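Transcriptional regulator (Rhodococcus jostii, PDB 5CYV) is a MarR-family transcriptional regulator that binds p-coumaroyl-CoA, a compound of p-hydroxycinnamate metabolism, and probably binds DNA through winged helix-turn-helix domains. Local coordinates at residues B[32-36]-B[75-81]; B[41-45]-B[58-62]. All blocks are in the same frame, centred on the assembly; numbering follows the deposited sequence. Where two conformers were deposited one is given.

Contact 1 of 2, residues B[32-36]-B[75-81]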
loop_
_atom_site.group_PDB
_atom_site.type_symbol
_atom_site.label_atom_id
_atom_site.label_comp_id
_atom_site.label_asym_id
_atom_site.label_seq_id
_atom_site.Cartn_x
_atom_site.Cartn_y
_atom_site.Cartn_z
ATOM N N PRO B 32 -17.063 11.429 -5.111
ATOM C CA PRO B 32 -17.984 12.071 -6.078
ATOM C C PRO B 32 -17.980 11.490 -7.495
ATOM O O PRO B 32 -18.930 11.756 -8.237
ATOM C CB PRO B 32 -17.501 13.526 -6.128
ATOM C CG PRO B 32 -16.688 13.706 -4.880
ATOM C CD PRO B 32 -16.123 12.397 -4.499
ATOM N N THR B 33 -16.955 10.732 -7.843
ATOM C CA THR B 33 -16.855 10.120 -9.155
ATOM C C THR B 33 -17.498 8.760 -9.234
ATOM O O THR B 33 -17.627 8.214 -10.311
ATOM C CB THR B 33 -15.381 9.953 -9.563
ATOM O OG1 THR B 33 -14.798 8.859 -8.833
ATOM C CG2 THR B 33 -14.563 11.238 -9.324
ATOM N N GLY B 34 -17.789 8.201 -8.074
ATOM C CA GLY B 34 -18.291 6.832 -8.015
ATOM C C GLY B 34 -17.253 5.756 -8.250
ATOM O O GLY B 34 -17.635 4.586 -8.291
ATOM N N LEU B 35 -16.001 6.121 -8.430
ATOM C CA LEU B 35 -14.923 5.169 -8.674
ATOM C C LEU B 35 -14.283 4.834 -7.322
ATOM O O LEU B 35 -14.474 5.560 -6.341
ATOM C CB LEU B 35 -13.833 5.753 -9.570
ATOM C CG LEU B 35 -14.389 6.198 -10.949
ATOM C CD1 LEU B 35 -13.306 7.007 -11.596
ATOM C CD2 LEU B 35 -14.726 4.987 -11.764
ATOM N N ARG B 36 -13.451 3.808 -7.318
ATOM C CA ARG B 36 -12.611 3.414 -6.203
ATOM C C ARG B 36 -11.192 3.175 -6.752
ATOM O O ARG B 36 -10.988 3.314 -7.899
ATOM C CB ARG B 36 -13.146 2.234 -5.415
ATOM C CG ARG B 36 -14.245 2.617 -4.453
ATOM C CD ARG B 36 -14.951 1.432 -3.858
ATOM N NE ARG B 36 -14.084 0.496 -3.202
ATOM C CZ ARG B 36 -13.532 0.676 -2.034
ATOM N NH1 ARG B 36 -13.753 1.762 -1.352
ATOM N NH2 ARG B 36 -12.780 -0.272 -1.538
ATOM N N GLU B 75 -17.644 -3.027 -14.678
ATOM C CA GLU B 75 -18.185 -1.886 -13.949
ATOM C C GLU B 75 -18.068 -0.609 -14.782
ATOM O O GLU B 75 -19.031 0.163 -14.894
ATOM C CB GLU B 75 -17.465 -1.746 -12.598
ATOM C CG GLU B 75 -17.856 -0.516 -11.848
ATOM C CD GLU B 75 -17.214 -0.389 -10.472
ATOM O OE1 GLU B 75 -17.380 0.693 -9.884
ATOM O OE2 GLU B 75 -16.513 -1.311 -9.996
ATOM N N LEU B 76 -16.897 -0.395 -15.360
ATOM C CA LEU B 76 -16.706 0.808 -16.132
ATOM C C LEU B 76 -17.538 0.770 -17.386
ATOM O O LEU B 76 -18.042 1.836 -17.827
ATOM C CB LEU B 76 -15.222 0.940 -16.495
ATOM C CG LEU B 76 -14.290 1.212 -15.293
ATOM C CD1 LEU B 76 -12.874 1.111 -15.774
ATOM C CD2 LEU B 76 -14.519 2.623 -14.713
ATOM N N GLU B 77 -17.708 -0.417 -17.966
ATOM C CA GLU B 77 -18.470 -0.510 -19.210
ATOM C C GLU B 77 -19.965 -0.250 -18.936
ATOM O O GLU B 77 -20.629 0.426 -19.729
ATOM C CB GLU B 77 -18.246 -1.865 -19.914
ATOM C CG GLU B 77 -18.755 -1.825 -21.412
ATOM C CD GLU B 77 -18.320 -3.018 -22.304
ATOM O OE1 GLU B 77 -18.000 -4.091 -21.736
ATOM O OE2 GLU B 77 -18.371 -2.921 -23.580
ATOM N N GLU B 78 -20.480 -0.736 -17.819
ATOM C CA GLU B 78 -21.880 -0.508 -17.498
ATOM C C GLU B 78 -22.172 0.969 -17.305
ATOM O O GLU B 78 -23.317 1.392 -17.546
ATOM C CB GLU B 78 -22.282 -1.286 -16.243
ATOM C CG GLU B 78 -23.748 -1.167 -15.965
ATOM C CD GLU B 78 -24.591 -1.962 -16.927
ATOM O OE1 GLU B 78 -24.099 -3.003 -17.423
ATOM O OE2 GLU B 78 -25.746 -1.546 -17.186
ATOM N N ARG B 79 -21.161 1.745 -16.884
ATOM C CA ARG B 79 -21.333 3.184 -16.748
ATOM C C ARG B 79 -21.030 3.945 -18.010
ATOM O O ARG B 79 -21.103 5.181 -18.013
ATOM C CB ARG B 79 -20.436 3.734 -15.622
ATOM C CG ARG B 79 -20.879 3.375 -14.210
ATOM C CD ARG B 79 -19.935 4.019 -13.208
ATOM N NE ARG B 79 -20.072 5.485 -13.208
ATOM C CZ ARG B 79 -19.313 6.289 -12.438
ATOM N NH1 ARG B 79 -18.427 5.787 -11.616
ATOM N NH2 ARG B 79 -19.467 7.610 -12.501
ATOM N N GLY B 80 -20.663 3.242 -19.083
ATOM C CA GLY B 80 -20.411 3.939 -20.338
ATOM C C GLY B 80 -19.062 4.683 -20.363
ATOM O O GLY B 80 -18.851 5.596 -21.164
ATOM N N LEU B 81 -18.153 4.243 -19.527
ATOM C CA LEU B 81 -16.869 4.929 -19.394
ATOM C C LEU B 81 -15.778 4.261 -20.238
ATOM O O LEU B 81 -14.798 4.897 -20.601
ATOM C CB LEU B 81 -16.411 4.952 -17.926
ATOM C CG LEU B 81 -17.399 5.609 -16.970
ATOM C CD1 LEU B 81 -16.962 5.439 -15.516
ATOM C CD2 LEU B 81 -17.470 7.125 -17.320
HETATM O O HOH W 1 -18.074 3.127 -10.669
#
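The R79 side chain reaches across to the 32-36 turn, where its guanidinium takes one backbone oxygen end-on. R79 NH1 and R79 NH2 each donate to T33 O at 2.9 Å, and the oxygen lies nearly in the guanidinium plane. NH1 meets a lone pair in the carbonyl plane; NH2 comes in 34° out of it. A bend at chi3 (68°) turns the group to this position, and L81 CD1 packs against one of its faces near the rim. One water ties three groups together, donating to G34 O and E75 OE1 and accepting from R79 NH1, which should further restrict rotation of the guanidinium. Beside these polar bonds L35 CD2 touches L76 CD2 at 3.8 Å, the two leucines crossing at about a right angle, while the same L35 methyl also lies 3.8 Å from R79 NH1. The turn itself is held by L35 N donating to T33 OG1 at 3.0 Å, an ST turn; that hydroxyl is also hydrogen-bonded to L30 O. In 75-81, G80, with positive phi, closes helix 70-78 in a Schellman motif and leads into strand 82-87, the passage from recognition helix to wing expected of the MarR winged helix-turn-helix.

Contact 2 of 2, residues B[41-45]-B[58-62]; sequences SVLVL and VAATM. With WCA (p-coumaroyl-CoA), chain J.
V42 and L45 of helix 37-47 pack on V58, T61 and M62 of helix 55-62, two neighbouring helices of the MarR winged helix-turn-helix domain; helix 55-62 is the first helix of its helix-turn-helix, followed by helix 70-78. The short segments run at 122° to one another, with axes 10.5 Å apart at their closest. Apolar packing makes up the contact between them. V42 CG2 serves two partners, V58 CG1 at 3.9 Å and M62 SD at 3.8 Å, and V42 crosses each of those side chains at about a right angle. L45 and T61 meet tip to tip, L45 CD1 and L45 CD2 each lying 4.0 Å from T61 CG2, while L45 CD1 also touches V58 CG1 and M62 CG. T61 turns its methyl to the leucine (chi1 -62°, which places OG1 beside the backbone N and CG2 opposite it), and its OG1 is hydrogen-bonded to G57 O of its own helix. The second subunit also packs here: its L7 lies on S41 and L45, its F13 on T61, and R17 NE of the second subunit hydrogen-bonds to T61 O. Contacts with p-coumaroyl-CoA lie at the S41 and M62 end. S41 OG, hydrogen-bonded to V37 O, lies 3.4 Å from ring carbon CAV of the coumaroyl group. M62 bends at chi3 (67°), which turns its methyl back to S41 CB, 3.8 Å from M62 CE, and leaves CE 4.0 Å from the thioester sulfur SBO of the ligand.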
loop_
_atom_site.group_PDB
_atom_site.type_symbol
_atom_site.label_atom_id
_atom_site.label_comp_id
_atom_site.label_asym_id
_atom_site.label_seq_id
_atom_site.Cartn_x
_atom_site.Cartn_y
_atom_site.Cartn_z
ATOM N N SER B 41 -7.947 3.133 -11.445
ATOM C CA SER B 41 -6.689 2.766 -12.101
ATOM C C SER B 41 -6.942 2.223 -13.516
ATOM O O SER B 41 -6.200 2.574 -14.433
ATOM C CB SER B 41 -5.953 1.690 -11.294
ATOM O OG SER B 41 -5.625 2.185 -9.976
ATOM N N VAL B 42 -7.955 1.362 -13.660
ATOM C CA VAL B 42 -8.247 0.843 -15.006
ATOM C C VAL B 42 -8.636 1.932 -15.989
ATOM O O VAL B 42 -8.109 1.979 -17.116
ATOM C CB VAL B 42 -9.345 -0.214 -14.937
ATOM C CG1 VAL B 42 -9.729 -0.720 -16.351
ATOM C CG2 VAL B 42 -8.836 -1.382 -14.076
ATOM N N LEU B 43 -9.465 2.858 -15.509
ATOM C CA LEU B 43 -9.907 3.989 -16.346
ATOM C C LEU B 43 -8.694 4.842 -16.769
ATOM O O LEU B 43 -8.549 5.225 -17.957
ATOM C CB LEU B 43 -10.973 4.792 -15.598
ATOM C CG LEU B 43 -11.446 6.003 -16.413
ATOM C CD1 LEU B 43 -12.068 5.563 -17.748
ATOM C CD2 LEU B 43 -12.497 6.772 -15.603
ATOM N N VAL B 44 -7.799 5.148 -15.815
ATOM C CA VAL B 44 -6.631 5.951 -16.119
ATOM C C VAL B 44 -5.777 5.237 -17.159
ATOM O O VAL B 44 -5.318 5.833 -18.160
ATOM C CB VAL B 44 -5.852 6.192 -14.864
ATOM C CG1 VAL B 44 -4.432 6.706 -15.193
ATOM C CG2 VAL B 44 -6.619 7.208 -14.025
ATOM N N LEU B 45 -5.599 3.928 -16.970
ATOM C CA LEU B 45 -4.708 3.201 -17.891
ATOM C C LEU B 45 -5.318 3.098 -19.287
ATOM O O LEU B 45 -4.585 3.168 -20.286
ATOM C CB LEU B 45 -4.370 1.798 -17.331
ATOM C CG LEU B 45 -3.475 1.867 -16.089
ATOM C CD1 LEU B 45 -3.472 0.516 -15.380
ATOM C CD2 LEU B 45 -2.054 2.254 -16.408
ATOM N N VAL B 58 -3.003 -3.955 -18.294
ATOM C CA VAL B 58 -3.589 -3.370 -17.109
ATOM C C VAL B 58 -3.267 -4.189 -15.865
ATOM O O VAL B 58 -2.841 -3.633 -14.811
ATOM C CB VAL B 58 -5.114 -3.290 -17.289
ATOM C CG1 VAL B 58 -5.782 -2.847 -15.970
ATOM C CG2 VAL B 58 -5.399 -2.281 -18.372
ATOM N N ALA B 59 -3.445 -5.505 -16.001
ATOM C CA ALA B 59 -3.197 -6.416 -14.889
ATOM C C ALA B 59 -1.765 -6.327 -14.394
ATOM O O ALA B 59 -1.523 -6.250 -13.193
ATOM C CB ALA B 59 -3.521 -7.878 -15.320
ATOM N N ALA B 60 -0.813 -6.282 -15.318
ATOM C CA ALA B 60 0.613 -6.265 -14.999
ATOM C C ALA B 60 0.934 -4.944 -14.297
ATOM O O ALA B 60 1.686 -4.928 -13.300
ATOM C CB ALA B 60 1.441 -6.414 -16.268
ATOM N N THR B 61 0.340 -3.850 -14.778
ATOM C CA THR B 61 0.628 -2.560 -14.117
ATOM C C THR B 61 0.089 -2.528 -12.697
ATOM O O THR B 61 0.748 -2.030 -11.788
ATOM C CB THR B 61 0.053 -1.381 -14.922
ATOM O OG1 THR B 61 0.679 -1.337 -16.206
ATOM C CG2 THR B 61 0.303 -0.044 -14.217
ATOM N N MET B 62 -1.074 -3.136 -12.489
ATOM C CA MET B 62 -1.717 -3.148 -11.171
ATOM C C MET B 62 -1.215 -4.274 -10.288
ATOM O O MET B 62 -1.621 -4.343 -9.128
ATOM C CB MET B 62 -3.247 -3.240 -11.345
ATOM C CG MET B 62 -3.769 -1.977 -12.005
ATOM S SD MET B 62 -5.538 -2.022 -12.327
ATOM C CE MET B 62 -6.241 -2.015 -10.604
HETATM C C4 WCA J . -1.674 -18.038 2.842
HETATM C C5 WCA J . -2.453 -17.996 3.994
HETATM C C6 WCA J . -2.604 -19.215 4.753
HETATM C C8 WCA J . -2.464 -15.970 3.119
HETATM N N1 WCA J . -1.983 -20.333 4.312
HETATM N N3 WCA J . -1.086 -19.215 2.472
HETATM C CAV WCA J . -4.057 3.912 -7.509
HETATM C CAT WCA J . -4.117 5.229 -7.851
HETATM C CBS WCA J . -3.566 6.145 -6.943
HETATM O OAJ WCA J . -3.612 7.528 -7.266
HETATM C CAU WCA J . -2.971 5.756 -5.791
HETATM C CAW WCA J . -2.889 4.405 -5.435
HETATM C CBT WCA J . -3.422 3.508 -6.327
HETATM C CAR WCA J . -3.281 2.094 -5.926
HETATM C CAQ WCA J . -3.606 1.054 -6.895
HETATM C CBP WCA J . -3.200 -0.322 -6.413
HETATM O OAD WCA J . -2.477 -0.631 -5.530
HETATM S SBO WCA J . -3.952 -1.535 -7.412
HETATM C CBA WCA J . -3.174 -3.019 -6.697
HETATM C CAY WCA J . -4.183 -3.741 -5.709
HETATM N NBH WCA J . -4.133 -3.170 -4.408
HETATM C CBQ WCA J . -5.394 -2.704 -3.814
HETATM O OAE WCA J . -6.502 -2.875 -4.336
HETATM C CBB WCA J . -5.315 -2.089 -2.452
HETATM C CAZ WCA J . -5.838 -3.049 -1.345
HETATM N NBI WCA J . -4.995 -4.237 -1.097
HETATM C CBR WCA J . -5.192 -5.480 -1.686
HETATM O OAF WCA J . -6.065 -5.569 -2.554
HETATM C CBX WCA J . -4.358 -6.679 -1.260
HETATM O OAK WCA J . -3.754 -6.359 0.026
HETATM C CCD WCA J . -3.275 -7.022 -2.291
HETATM C CAA WCA J . -2.191 -5.904 -2.243
HETATM C CAB WCA J . -3.848 -7.219 -3.712
HETATM C CBD WCA J . -2.576 -8.348 -1.843
HETATM O OBK WCA J . -3.705 -9.254 -1.730
HETATM P PCG WCA J . -3.437 -10.841 -1.640
HETATM O OAP WCA J . -2.546 -11.205 -2.785
HETATM O OAI WCA J . -4.850 -11.470 -1.547
HETATM O OBN WCA J . -2.562 -11.060 -0.369
HETATM P PCF WCA J . -2.836 -11.461 1.115
HETATM O OAO WCA J . -4.345 -11.714 1.153
HETATM O OAH WCA J . -2.107 -10.545 2.088
HETATM O "O5'" WCA J . -2.094 -12.893 1.256
HETATM C "C5'" WCA J . -0.695 -13.019 1.015
HETATM C "C4'" WCA J . -0.175 -14.264 0.357
HETATM O "O4'" WCA J . -0.135 -15.441 1.485
HETATM C "C3'" WCA J . -0.959 -14.747 -0.637
HETATM O "O3'" WCA J . -0.184 -15.638 -1.522
HETATM P PCE WCA J . 0.124 -15.246 -3.016
HETATM O OAM WCA J . 0.768 -13.898 -3.037
HETATM O OAN WCA J . -1.148 -15.217 -3.813
HETATM O OAG WCA J . 1.062 -16.272 -3.595
HETATM C "C2'" WCA J . -1.985 -15.633 0.103
HETATM O "O2'" WCA J . -2.645 -16.494 -0.715
HETATM C "C1'" WCA J . -1.038 -16.330 1.147
HETATM N N9 WCA J . -1.721 -16.752 2.335
HETATM N N7 WCA J . -2.928 -16.702 4.136
HETATM C C2 WCA J . -1.253 -20.331 3.216
HETATM N N6 WCA J . -3.395 -19.211 5.945
#

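Overall arrangement
The centre of contact 1 is about 15 Å, and that of contact 2 about 5 Å, from the centre of the chain; the first is partly buried, the second buried. Their chemistry follows: contact 1 combines arginine-to-carbonyl hydrogen bonds and a water bridge with a small leucine contact, whereas contact 2 is almost wholly apolar and borders the ligand and the second subunit. Helix 37-47 joins them, since L76 CD1 packs on V42 CG1 at 3.7 Å and L35 meets L43, so V42 has helix 55-62 and helix 70-78 as neighbours. Those last two helices follow each other in sequence: contact 1 brings the end of helix 70-78 to the loop 32-36, and contact 2 brings helix 55-62 to helix 37-47.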